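Local coordinates for T-cell surface glycoprotein CD1A1 antigen (Gallus gallus, PDB 3JVG) that probably presents lipid antigens to T cells, as other CD1 glycoproteins do, in a groove between two helices above a beta sheet, at residues 54-57 with 58-62; 152-155 with 156-160. One frame throughout, in Å; residues are numbered along the deposited sequence.

Interaction 1: 54-57 with 58-62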
loop_
_atom_site.group_PDB
_atom_site.type_symbol
_atom_site.label_atom_id
_atom_site.label_comp_id
_atom_site.label_asym_id
_atom_site.label_seq_id
_atom_site.Cartn_x
_atom_site.Cartn_y
_atom_site.Cartn_z
ATOM N N PRO A 54 24.261 4.466 5.393
ATOM C CA PRO A 54 25.374 5.384 5.327
ATOM C C PRO A 54 24.938 6.830 5.203
ATOM O O PRO A 54 25.800 7.734 5.216
ATOM C CB PRO A 54 26.100 4.955 4.032
ATOM C CG PRO A 54 25.442 3.626 3.597
ATOM C CD PRO A 54 24.058 3.782 4.101
ATOM N N SER A 55 23.628 7.071 5.090
ATOM C CA SER A 55 23.173 8.433 4.928
ATOM C C SER A 55 23.226 9.197 6.242
ATOM O O SER A 55 23.299 10.408 6.210
ATOM C CB SER A 55 21.793 8.520 4.256
ATOM O OG SER A 55 20.752 8.310 5.210
ATOM N N LEU A 56 23.217 8.493 7.377
ATOM C CA LEU A 56 23.349 9.143 8.704
ATOM C C LEU A 56 24.381 8.385 9.527
ATOM O O LEU A 56 24.584 7.187 9.288
ATOM C CB LEU A 56 22.036 9.068 9.468
ATOM C CG LEU A 56 20.764 9.925 9.347
ATOM C CD1 LEU A 56 20.992 11.416 8.970
ATOM C CD2 LEU A 56 19.887 9.314 8.507
ATOM N N PRO A 57 25.046 9.061 10.485
ATOM C CA PRO A 57 25.959 8.305 11.340
ATOM C C PRO A 57 25.227 7.346 12.284
ATOM O O PRO A 57 24.067 7.561 12.662
ATOM C CB PRO A 57 26.726 9.387 12.150
ATOM C CG PRO A 57 26.036 10.705 11.872
ATOM C CD PRO A 57 24.941 10.493 10.862
ATOM N N LYS A 58 25.925 6.297 12.644
ATOM C CA LYS A 58 25.473 5.340 13.608
ATOM C C LYS A 58 24.702 5.976 14.795
ATOM O O LYS A 58 23.597 5.578 15.072
ATOM C CB LYS A 58 26.708 4.561 14.089
ATOM C CG LYS A 58 26.594 3.033 13.967
ATOM C CD LYS A 58 25.200 2.489 14.427
ATOM C CE LYS A 58 25.300 1.075 15.051
ATOM N NZ LYS A 58 23.949 0.410 15.134
ATOM N N GLY A 59 25.267 6.969 15.484
ATOM C CA GLY A 59 24.587 7.585 16.609
ATOM C C GLY A 59 23.182 8.094 16.278
ATOM O O GLY A 59 22.279 7.907 17.071
ATOM N N ASP A 60 23.001 8.719 15.114
ATOM C CA ASP A 60 21.655 9.095 14.684
ATOM C C ASP A 60 20.719 7.902 14.517
ATOM O O ASP A 60 19.615 7.925 15.066
ATOM C CB ASP A 60 21.668 9.967 13.413
ATOM C CG ASP A 60 22.073 11.411 13.713
ATOM O OD1 ASP A 60 22.375 12.156 12.764
ATOM O OD2 ASP A 60 22.138 11.779 14.916
ATOM N N TRP A 61 21.166 6.870 13.779
ATOM C CA TRP A 61 20.428 5.613 13.735
ATOM C C TRP A 61 20.040 5.048 15.113
ATOM O O TRP A 61 18.853 4.679 15.313
ATOM C CB TRP A 61 21.062 4.556 12.813
ATOM C CG TRP A 61 20.858 4.935 11.389
ATOM C CD1 TRP A 61 21.839 5.255 10.478
ATOM C CD2 TRP A 61 19.598 5.098 10.700
ATOM N NE1 TRP A 61 21.274 5.600 9.291
ATOM C CE2 TRP A 61 19.901 5.515 9.391
ATOM C CE3 TRP A 61 18.239 4.961 11.080
ATOM C CZ2 TRP A 61 18.898 5.771 8.439
ATOM C CZ3 TRP A 61 17.249 5.191 10.145
ATOM C CH2 TRP A 61 17.573 5.607 8.841
ATOM N N ASP A 62 20.994 4.994 16.044
ATOM C CA ASP A 62 20.710 4.542 17.390
ATOM C C ASP A 62 19.551 5.321 18.051
ATOM O O ASP A 62 18.726 4.720 18.757
ATOM C CB ASP A 62 21.892 4.702 18.307
ATOM C CG ASP A 62 23.118 3.840 17.909
ATOM O OD1 ASP A 62 23.038 2.846 17.174
ATOM O OD2 ASP A 62 24.187 4.201 18.391
#
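Pro57 sits at the N-cap of helix 58-82, the long first helix of the MHC-I-like domain, and Leu56 just before it packs back onto Trp61 in the first turn. The main-chain link is a single clear hydrogen bond: Trp61 N reaches Pro57 O at 3.2 Å, in the carbonyl plane and fairly straight, with an N-H...O angle of 162°. That bond opens the helical ladder, which Asp62 N carries on by bonding to Lys58 O at 2.8 Å. Leu56 crosses Trp61 at about a right angle. Its CB comes within 3.6 Å of Trp61 NE1, while the CD2 branch reaches the six-membered ring, 3.7 Å from CZ2. Leu56 CG lies over one face of the indole, offset toward the rim. Trp61 CG is anti to its own carbonyl carbon (chi1 -72°), which turns the ring back toward Leu56 instead of onward along the helix. Asp60 runs alongside the Pro57 ring, pointing the same way, its OD1 3.6 Å from Pro57 CD. Lys58, bent at chi2 and chi3, curls along the helix so that NZ forms a salt bridge with Asp62 OD1, its hydrogen bond weak at 3.3 Å. Beyond the turn, Trp61 NE1 makes a weak hydrogen bond to Arg53 O, and the indole meets the ring of Tyr47 edge-to-face. Leu56 and Ser55 touch helix 148-172 at Leu168 and Phe169, so the junction between helices 52-55 and 58-82 is packed against the opposing helix of the groove.

Interaction 2: 152-155 with 156-160. With NAG (2-acetamido-2-deoxy-beta-D-glucopyranose), chain I.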
loop_
_atom_site.group_PDB
_atom_site.type_symbol
_atom_site.label_atom_id
_atom_site.label_comp_id
_atom_site.label_asym_id
_atom_site.label_seq_id
_atom_site.Cartn_x
_atom_site.Cartn_y
_atom_site.Cartn_z
ATOM N N GLU A 152 5.226 19.704 22.613
ATOM C CA GLU A 152 6.316 20.601 22.168
ATOM C C GLU A 152 7.412 19.866 21.386
ATOM O O GLU A 152 7.829 20.325 20.348
ATOM C CB GLU A 152 6.944 21.317 23.372
ATOM C CG GLU A 152 5.993 22.338 23.938
ATOM C CD GLU A 152 6.300 22.732 25.378
ATOM O OE1 GLU A 152 7.348 22.251 25.952
ATOM O OE2 GLU A 152 5.511 23.559 25.925
ATOM N N VAL A 153 7.860 18.727 21.893
ATOM C CA VAL A 153 8.859 17.912 21.200
ATOM C C VAL A 153 8.284 17.311 19.894
ATOM O O VAL A 153 8.910 17.368 18.879
ATOM C CB VAL A 153 9.458 16.807 22.124
ATOM C CG1 VAL A 153 10.490 15.916 21.367
ATOM C CG2 VAL A 153 10.107 17.466 23.360
ATOM N N ILE A 154 7.057 16.812 19.921
ATOM C CA ILE A 154 6.402 16.326 18.654
ATOM C C ILE A 154 6.416 17.423 17.552
ATOM O O ILE A 154 6.707 17.139 16.400
ATOM C CB ILE A 154 4.939 15.753 18.836
ATOM C CG1 ILE A 154 4.951 14.418 19.632
ATOM C CG2 ILE A 154 4.261 15.594 17.420
ATOM C CD1 ILE A 154 3.591 14.071 20.377
ATOM N N GLN A 155 6.207 18.672 17.935
ATOM C CA GLN A 155 6.186 19.774 16.970
ATOM C C GLN A 155 7.488 19.892 16.210
ATOM O O GLN A 155 7.508 20.135 15.005
ATOM C CB GLN A 155 5.939 21.120 17.677
ATOM C CG GLN A 155 4.502 21.376 18.064
ATOM C CD GLN A 155 4.395 22.641 18.960
ATOM O OE1 GLN A 155 5.100 22.731 19.986
ATOM N NE2 GLN A 155 3.541 23.593 18.573
ATOM N N VAL A 156 8.581 19.772 16.949
ATOM C CA VAL A 156 9.904 19.846 16.348
ATOM C C VAL A 156 10.214 18.599 15.531
ATOM O O VAL A 156 10.894 18.694 14.514
ATOM C CB VAL A 156 11.010 20.053 17.405
ATOM C CG1 VAL A 156 12.339 19.928 16.774
ATOM C CG2 VAL A 156 10.952 21.474 17.988
ATOM N N LEU A 157 9.784 17.435 16.016
ATOM C CA LEU A 157 10.029 16.199 15.293
ATOM C C LEU A 157 9.368 16.283 13.933
ATOM O O LEU A 157 9.989 15.953 12.915
ATOM C CB LEU A 157 9.493 14.975 16.076
ATOM C CG LEU A 157 10.597 14.247 16.945
ATOM C CD1 LEU A 157 12.034 14.728 16.823
ATOM C CD2 LEU A 157 10.288 14.002 18.397
ATOM N N LEU A 158 8.098 16.710 13.914
ATOM C CA LEU A 158 7.338 16.805 12.652
ATOM C C LEU A 158 7.888 17.914 11.747
ATOM O O LEU A 158 8.197 17.657 10.598
ATOM C CB LEU A 158 5.828 17.009 12.891
ATOM C CG LEU A 158 5.034 15.832 13.483
ATOM C CD1 LEU A 158 3.598 16.346 13.883
ATOM C CD2 LEU A 158 4.995 14.588 12.562
ATOM N N ASN A 159 8.077 19.116 12.269
ATOM C CA ASN A 159 8.352 20.272 11.405
ATOM C C ASN A 159 9.824 20.469 11.041
ATOM O O ASN A 159 10.112 21.092 10.020
ATOM C CB ASN A 159 7.757 21.571 11.968
ATOM C CG ASN A 159 7.452 22.617 10.861
ATOM O OD1 ASN A 159 6.868 22.271 9.833
ATOM N ND2 ASN A 159 7.840 23.885 11.081
ATOM N N ASP A 160 10.744 19.947 11.860
ATOM C CA ASP A 160 12.169 20.174 11.658
ATOM C C ASP A 160 12.896 18.865 11.334
ATOM O O ASP A 160 13.464 18.680 10.241
ATOM C CB ASP A 160 12.794 20.850 12.884
ATOM C CG ASP A 160 12.087 22.169 13.269
ATOM O OD1 ASP A 160 11.761 23.014 12.390
ATOM O OD2 ASP A 160 11.820 22.359 14.470
HETATM C C1 NAG I . 7.679 25.004 10.153
HETATM C C2 NAG I . 7.070 26.244 10.858
HETATM C C3 NAG I . 7.042 27.506 9.961
HETATM C C4 NAG I . 8.475 27.834 9.522
HETATM C C5 NAG I . 9.198 26.606 8.893
HETATM C C6 NAG I . 10.711 26.893 8.804
HETATM C C7 NAG I . 5.714 25.688 12.804
HETATM C C8 NAG I . 4.352 25.466 13.366
HETATM N N2 NAG I . 5.772 25.987 11.500
HETATM O O3 NAG I . 6.449 28.622 10.622
HETATM O O4 NAG I . 8.496 28.997 8.682
HETATM O O5 NAG I . 8.958 25.337 9.555
HETATM O O6 NAG I . 11.413 25.934 8.045
HETATM O O7 NAG I . 6.706 25.587 13.543
#
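Ile154 and Leu158 pack together one turn apart on the buried side of helix 148-172, the second long helix of the MHC-I-like platform. Their side chains run side by side, pointing the same way, with Ile154 CG2 3.7 Å from Leu158 CD1. Phe109 and Phe121 of the sheet below touch both residues, and this is the tightly packed part of the turn. Leu158 N bonds to Ile154 O at 2.9 Å with a nearly straight N-H...O angle of 170°. Val153 and Leu157 repeat the pairing on the surface: Val153 CG1, anti to the backbone N (chi1 178°), meets Leu157 CD2 at 3.5 Å, and Leu157 N donates to Val153 O at 3.0 Å. Val156 is also on the surface. Gln155 is extended beyond CG, and its NE2 is hydrogen-bonded to Leu123 O, in the loop after strand 116-122. The next rung, Asn159 N to Gln155 O, is skewed, its donor tilted 31° from the carbonyl plane. Asn159 keeps its CB beside that carbonyl, 3.4 Å from Gln155 O, while the end of its side chain leads away to carry an N-linked glycan, with ND2 covalently joined to C1 of the first N-acetylglucosamine at 1.5 Å.

How the interactions relate
From the N terminus the chain first builds strands 6-18 to 45-47, then reaches interaction 1, where it passes from the short, weakly bonded helix 52-55 through Leu56 and Pro57 into helix 58-82. After that helix it returns through strands 89-99 to 127-130 and helix 135-145 before interaction 2, within helix 148-172. Each contact closes only a local turn, and the two follow in series, neither nesting nor crossing. Interactions 1 and 2 lie about 19 Å apart between centres and about 10 Å between nearest atoms, without touching. Helix 148-172 connects them: Ser55 and Leu56 rest on its later turns, while residues 152-160 hold it against strands 105-113 and 116-122.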